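Local coordinates for protein Pre-mRNA-splicing factor SAD1 (Saccharomyces cerevisiae, PDB 4MSX) that promotes assembly of newly made U4 snRNA into the U4/U6 snRNP and is required for pre-mRNA splicing, as a catalytically inactive relative of ubiquitin-specific proteases, at residues A[449-454]-A[460-465]; A[181-186]-A[442-447]. One frame throughout, in Å; residues are numbered along the deposited sequence.

Interaction 1: A[449-454]-A[460-465]; sequences SEKWIE and TTEREA
E454 and R463 meet because their chains leave the hairpin differently: E454 runs out straight with CG anti to its backbone N (chi1 172°), while R463 keeps CG beside its N and bends at chi2 (-61°), which swings the guanidinium over to the carboxylate. The grip is side-on and two-pronged. R463 NE reaches E454 OE1 at 2.9 Å in an almost straight bond, and R463 NH2 reaches E454 OE2 at 2.7 Å. Both nitrogens approach from above the carboxylate, whose plane stands 69° from that of the guanidinium. CB of T461 lies over one guanidinium face. On the other side of the sheet K451, bent at chi2 and chi4, brings NZ to 3.1 Å from OE2 of E462, and I453 CD1 touches E462 CG on this same face. The backbones pair antiparallel: E454 and T461 bond both ways, with E454 N to T461 O at 2.8 Å, and I453 faces E462 as a non-hydrogen-bonded pair. Beyond R463, the A465 CB comes obliquely to the W452 ring, 3.6 Å from CD1. This is a beta hairpin at the border of the USP-like domain's sheet. E454 OE1 also takes bonds from Q443 NE2 and K471 NZ, so donors from three residues, two of them cationic, surround the carboxylate, which probably favours its ionised form and limits its rotation.

Interaction 2: A[181-186]-A[442-447]; sequences NGFIGF and TQLYDN
F183 presents one rim of its ring, CD2, CE2 and CZ, to the strand 442-446, and the contact rests on this side chain. Its CG sits beside the backbone N, opposite the carbonyl carbon (chi1 -68°), and chi2 of 75° turns the ring so that this rim faces the strand, although the CB itself does not head that way. CE2 lies 3.5 Å from CB of L444, the closest approach here, and CZ lies 3.7 Å from CB of D446; both methylenes come at the ring obliquely. Between these two residues, the carbonyl O of Y445 meets the ring edge near its plane, 3.8 Å from CZ, while the Y445 side chain leaves on the opposite side of the strand. L444 and D446 alternate with Y445 and so send their CB atoms toward F183. L444 keeps CG beside its backbone N, and its side chain also touches L200 of helix 189-203. The D446 carboxylate plane makes 50° with the phenyl ring; its oxygens are engaged elsewhere, OD2 by S449 OG and OD1 by K448 N. The F183 ring also meets H204 edge-to-face and touches I453 on the adjoining strand. With an alanine in its place, the L444 and D446 methylenes would probably face a gap and H204 would be likely to lose its aromatic partner. No hydrogen bond crosses between the segments: this loop of the USP-like fold is joined to strand 438-446 by van der Waals contact, mostly apolar, with one backbone carbonyl at the ring edge and the polar end of D446 held by its own turn.

From the N terminus, the chain first supplies 181-186, then runs through 255 residues of helices, strands and loops before 442-447 closes the long loop of interaction 2. Interaction 1 opens just afterwards at 449-454 and closes at 460-465 across a tight turn, so the two are in series and neither nest nor cross. They join through the sheet: strands 438-446 and 451-456 are antiparallel neighbours, with probable backbone bonds from L444 N to I453 O and from D446 N to K451 O, and W452 packs against Y445. Together they tie the early loop of the USP-like domain to the sheet formed late in the chain, including the 451-463 hairpin at its edge.

Interaction 1: A[449-454]-A[460-465]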
loop_
_atom_site.group_PDB
_atom_site.type_symbol
_atom_site.label_atom_id
_atom_site.label_comp_id
_atom_site.label_asym_id
_atom_site.label_seq_id
_atom_site.Cartn_x
_atom_site.Cartn_y
_atom_site.Cartn_z
ATOM N N SER A 449 -13.720 -3.564 14.643
ATOM C CA SER A 449 -13.405 -3.227 16.030
ATOM C C SER A 449 -13.579 -1.720 16.326
ATOM O O SER A 449 -13.310 -1.268 17.429
ATOM C CB SER A 449 -11.969 -3.646 16.328
ATOM O OG SER A 449 -11.070 -2.804 15.625
ATOM N N GLU A 450 -14.023 -0.957 15.322
ATOM C CA GLU A 450 -14.095 0.506 15.413
ATOM C C GLU A 450 -12.835 1.194 15.958
ATOM O O GLU A 450 -12.938 2.073 16.787
ATOM C CB GLU A 450 -15.330 0.896 16.243
ATOM C CG GLU A 450 -16.572 0.245 15.649
ATOM C CD GLU A 450 -17.876 0.540 16.391
ATOM O OE1 GLU A 450 -17.857 1.273 17.410
ATOM O OE2 GLU A 450 -18.925 0.027 15.936
ATOM N N LYS A 451 -11.649 0.810 15.485
ATOM C CA LYS A 451 -10.432 1.420 15.959
ATOM C C LYS A 451 -9.681 2.048 14.790
ATOM O O LYS A 451 -9.784 1.562 13.646
ATOM C CB LYS A 451 -9.522 0.380 16.616
ATOM C CG LYS A 451 -10.180 -0.448 17.700
ATOM C CD LYS A 451 -10.245 0.302 19.025
ATOM C CE LYS A 451 -10.613 -0.650 20.173
ATOM N NZ LYS A 451 -9.652 -1.809 20.323
ATOM N N TRP A 452 -8.946 3.113 15.095
ATOM C CA TRP A 452 -7.968 3.675 14.167
ATOM C C TRP A 452 -6.614 3.104 14.505
ATOM O O TRP A 452 -6.163 3.152 15.664
ATOM C CB TRP A 452 -7.930 5.211 14.275
ATOM C CG TRP A 452 -9.044 5.848 13.505
ATOM C CD1 TRP A 452 -10.290 6.235 13.989
ATOM C CD2 TRP A 452 -9.046 6.139 12.112
ATOM N NE1 TRP A 452 -11.050 6.739 12.963
ATOM C CE2 TRP A 452 -10.304 6.721 11.804
ATOM C CE3 TRP A 452 -8.089 5.991 11.087
ATOM C CZ2 TRP A 452 -10.640 7.134 10.512
ATOM C CZ3 TRP A 452 -8.416 6.410 9.804
ATOM C CH2 TRP A 452 -9.682 6.987 9.527
ATOM N N ILE A 453 -5.912 2.619 13.490
ATOM C CA ILE A 453 -4.573 2.101 13.725
ATOM C C ILE A 453 -3.618 2.954 12.926
ATOM O O ILE A 453 -3.792 3.091 11.704
ATOM C CB ILE A 453 -4.450 0.656 13.198
ATOM C CG1 ILE A 453 -5.493 -0.268 13.834
ATOM C CG2 ILE A 453 -3.044 0.132 13.431
ATOM C CD1 ILE A 453 -5.391 -0.367 15.331
ATOM N N GLU A 454 -2.606 3.491 13.599
ATOM C CA GLU A 454 -1.596 4.314 12.949
ATOM C C GLU A 454 -0.353 3.477 12.665
ATOM O O GLU A 454 0.251 2.914 13.566
ATOM C CB GLU A 454 -1.210 5.486 13.849
ATOM C CG GLU A 454 -0.024 6.304 13.333
ATOM C CD GLU A 454 0.293 7.495 14.275
ATOM O OE1 GLU A 454 -0.549 8.404 14.392
ATOM O OE2 GLU A 454 1.364 7.487 14.910
ATOM N N THR A 460 2.763 -0.016 15.088
ATOM C CA THR A 460 1.347 0.277 15.010
ATOM C C THR A 460 0.833 0.682 16.393
ATOM O O THR A 460 1.223 0.103 17.415
ATOM C CB THR A 460 0.536 -0.934 14.464
ATOM O OG1 THR A 460 0.456 -1.955 15.462
ATOM C CG2 THR A 460 1.189 -1.500 13.191
ATOM N N THR A 461 -0.022 1.691 16.419
ATOM C CA THR A 461 -0.514 2.259 17.666
ATOM C C THR A 461 -1.983 2.609 17.424
ATOM O O THR A 461 -2.319 3.128 16.367
ATOM C CB THR A 461 0.190 3.580 17.980
ATOM O OG1 THR A 461 1.600 3.410 17.913
ATOM C CG2 THR A 461 -0.186 4.097 19.353
ATOM N N GLU A 462 -2.865 2.316 18.367
ATOM C CA GLU A 462 -4.239 2.791 18.250
ATOM C C GLU A 462 -4.284 4.326 18.446
ATOM O O GLU A 462 -3.506 4.869 19.239
ATOM C CB GLU A 462 -5.129 2.158 19.310
ATOM C CG GLU A 462 -5.447 0.710 19.085
ATOM C CD GLU A 462 -6.584 0.230 19.991
ATOM O OE1 GLU A 462 -7.356 1.084 20.500
ATOM O OE2 GLU A 462 -6.701 -0.998 20.188
ATOM N N ARG A 463 -5.180 5.010 17.733
ATOM C CA ARG A 463 -5.388 6.451 17.913
ATOM C C ARG A 463 -6.877 6.735 18.105
ATOM O O ARG A 463 -7.742 5.985 17.600
ATOM C CB ARG A 463 -4.910 7.257 16.694
ATOM C CG ARG A 463 -3.415 7.222 16.432
ATOM C CD ARG A 463 -2.619 7.808 17.591
ATOM N NE ARG A 463 -1.212 7.912 17.221
ATOM C CZ ARG A 463 -0.184 7.814 18.063
ATOM N NH1 ARG A 463 -0.383 7.620 19.364
ATOM N NH2 ARG A 463 1.057 7.912 17.592
ATOM N N GLU A 464 -7.178 7.823 18.816
ATOM C CA GLU A 464 -8.568 8.220 18.991
ATOM C C GLU A 464 -9.069 9.000 17.780
ATOM O O GLU A 464 -8.410 9.939 17.292
ATOM C CB GLU A 464 -8.732 9.039 20.281
ATOM C CG GLU A 464 -8.533 8.205 21.557
ATOM C CD GLU A 464 -9.467 7.010 21.633
ATOM O OE1 GLU A 464 -10.690 7.215 21.824
ATOM O OE2 GLU A 464 -8.982 5.861 21.483
ATOM N N ALA A 465 -10.239 8.607 17.298
ATOM C CA ALA A 465 -10.851 9.232 16.119
ATOM C C ALA A 465 -10.976 10.758 16.220
ATOM O O ALA A 465 -10.720 11.498 15.233
ATOM C CB ALA A 465 -12.230 8.615 15.835
HETATM O O HOH W 1 -9.232 3.988 17.797
HETATM O O HOH W 2 2.488 4.021 15.248
#

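Interaction 2: A[181-186]-A[442-447]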
loop_
_atom_site.group_PDB
_atom_site.type_symbol
_atom_site.label_atom_id
_atom_site.label_comp_id
_atom_site.label_asym_id
_atom_site.label_seq_id
_atom_site.Cartn_x
_atom_site.Cartn_y
_atom_site.Cartn_z
ATOM N N ASN A 181 -4.552 -8.359 10.974
ATOM C CA ASN A 181 -4.102 -8.624 9.603
ATOM C C ASN A 181 -4.638 -7.512 8.677
ATOM O O ASN A 181 -5.727 -6.988 8.915
ATOM C CB ASN A 181 -4.440 -10.029 9.079
ATOM C CG ASN A 181 -5.942 -10.245 8.770
ATOM O OD1 ASN A 181 -6.804 -10.016 9.621
ATOM N ND2 ASN A 181 -6.247 -10.649 7.550
ATOM N N GLY A 182 -3.828 -7.115 7.696
ATOM C CA GLY A 182 -4.119 -5.951 6.846
ATOM C C GLY A 182 -3.589 -4.657 7.443
ATOM O O GLY A 182 -3.355 -3.698 6.703
ATOM N N PHE A 183 -3.406 -4.607 8.752
ATOM C CA PHE A 183 -3.008 -3.354 9.422
ATOM C C PHE A 183 -1.562 -3.462 9.923
ATOM O O PHE A 183 -1.298 -3.382 11.129
ATOM C CB PHE A 183 -3.977 -3.043 10.591
ATOM C CG PHE A 183 -5.348 -2.690 10.123
ATOM C CD1 PHE A 183 -6.217 -3.689 9.643
ATOM C CD2 PHE A 183 -5.773 -1.373 10.132
ATOM C CE1 PHE A 183 -7.480 -3.393 9.186
ATOM C CE2 PHE A 183 -7.012 -1.037 9.698
ATOM C CZ PHE A 183 -7.900 -2.078 9.203
ATOM N N ILE A 184 -0.631 -3.705 9.006
ATOM C CA ILE A 184 0.748 -3.962 9.383
ATOM C C ILE A 184 1.668 -2.916 8.745
ATOM O O ILE A 184 1.275 -2.239 7.796
ATOM C CB ILE A 184 1.214 -5.362 8.939
ATOM C CG1 ILE A 184 1.100 -5.506 7.424
ATOM C CG2 ILE A 184 0.394 -6.463 9.628
ATOM C CD1 ILE A 184 1.625 -6.813 6.919
ATOM N N GLY A 185 2.877 -2.813 9.289
ATOM C CA GLY A 185 3.875 -1.898 8.815
ATOM C C GLY A 185 4.959 -2.583 7.998
ATOM O O GLY A 185 4.873 -3.802 7.612
ATOM N N PHE A 186 5.985 -1.768 7.717
ATOM C CA PHE A 186 6.941 -2.075 6.682
ATOM C C PHE A 186 8.310 -1.599 7.168
ATOM O O PHE A 186 8.417 -0.544 7.835
ATOM C CB PHE A 186 6.644 -1.312 5.378
ATOM C CG PHE A 186 5.321 -1.674 4.714
ATOM C CD1 PHE A 186 4.147 -1.061 5.140
ATOM C CD2 PHE A 186 5.285 -2.586 3.665
ATOM C CE1 PHE A 186 2.921 -1.362 4.567
ATOM C CE2 PHE A 186 4.039 -2.910 3.053
ATOM C CZ PHE A 186 2.870 -2.268 3.507
ATOM N N THR A 442 0.608 6.482 8.164
ATOM C CA THR A 442 -0.716 6.138 7.601
ATOM C C THR A 442 -1.598 5.693 8.735
ATOM O O THR A 442 -1.205 4.836 9.519
ATOM C CB THR A 442 -0.576 4.992 6.563
ATOM O OG1 THR A 442 0.417 5.382 5.612
ATOM C CG2 THR A 442 -1.926 4.679 5.812
ATOM N N GLN A 443 -2.802 6.273 8.821
ATOM C CA GLN A 443 -3.768 5.852 9.822
ATOM C C GLN A 443 -4.923 5.202 9.101
ATOM O O GLN A 443 -5.423 5.758 8.107
ATOM C CB GLN A 443 -4.307 7.093 10.571
ATOM C CG GLN A 443 -3.162 7.797 11.283
ATOM C CD GLN A 443 -3.537 9.166 11.855
ATOM O OE1 GLN A 443 -4.469 9.840 11.372
ATOM N NE2 GLN A 443 -2.767 9.605 12.866
ATOM N N LEU A 444 -5.361 4.043 9.588
ATOM C CA LEU A 444 -6.391 3.303 8.873
ATOM C C LEU A 444 -7.490 2.879 9.811
ATOM O O LEU A 444 -7.217 2.447 10.925
ATOM C CB LEU A 444 -5.803 1.973 8.296
ATOM C CG LEU A 444 -4.657 2.242 7.287
ATOM C CD1 LEU A 444 -3.993 0.898 6.860
ATOM C CD2 LEU A 444 -5.206 2.954 6.052
ATOM N N TYR A 445 -8.706 2.874 9.292
ATOM C CA TYR A 445 -9.881 2.612 10.148
ATOM C C TYR A 445 -10.320 1.185 9.988
ATOM O O TYR A 445 -10.466 0.711 8.865
ATOM C CB TYR A 445 -11.048 3.519 9.762
ATOM C CG TYR A 445 -12.230 3.376 10.760
ATOM C CD1 TYR A 445 -12.087 3.756 12.090
ATOM C CD2 TYR A 445 -13.446 2.859 10.353
ATOM C CE1 TYR A 445 -13.165 3.635 13.011
ATOM C CE2 TYR A 445 -14.541 2.744 11.273
ATOM C CZ TYR A 445 -14.362 3.141 12.584
ATOM O OH TYR A 445 -15.386 3.017 13.480
ATOM N N ASP A 446 -10.538 0.507 11.112
ATOM C CA ASP A 446 -11.117 -0.839 11.090
ATOM C C ASP A 446 -12.579 -0.788 11.577
ATOM O O ASP A 446 -12.810 -0.544 12.743
ATOM C CB ASP A 446 -10.350 -1.780 12.014
ATOM C CG ASP A 446 -11.104 -3.135 12.235
ATOM O OD1 ASP A 446 -11.916 -3.554 11.382
ATOM O OD2 ASP A 446 -10.854 -3.764 13.277
ATOM N N ASN A 447 -13.503 -0.981 10.646
ATOM C CA ASN A 447 -14.961 -0.978 10.875
ATOM C C ASN A 447 -15.406 -1.939 11.961
ATOM O O ASN A 447 -16.389 -1.700 12.655
ATOM C CB ASN A 447 -15.669 -1.487 9.607
ATOM C CG ASN A 447 -15.865 -0.408 8.578
ATOM O OD1 ASN A 447 -15.968 0.765 8.921
ATOM N ND2 ASN A 447 -15.906 -0.791 7.298
#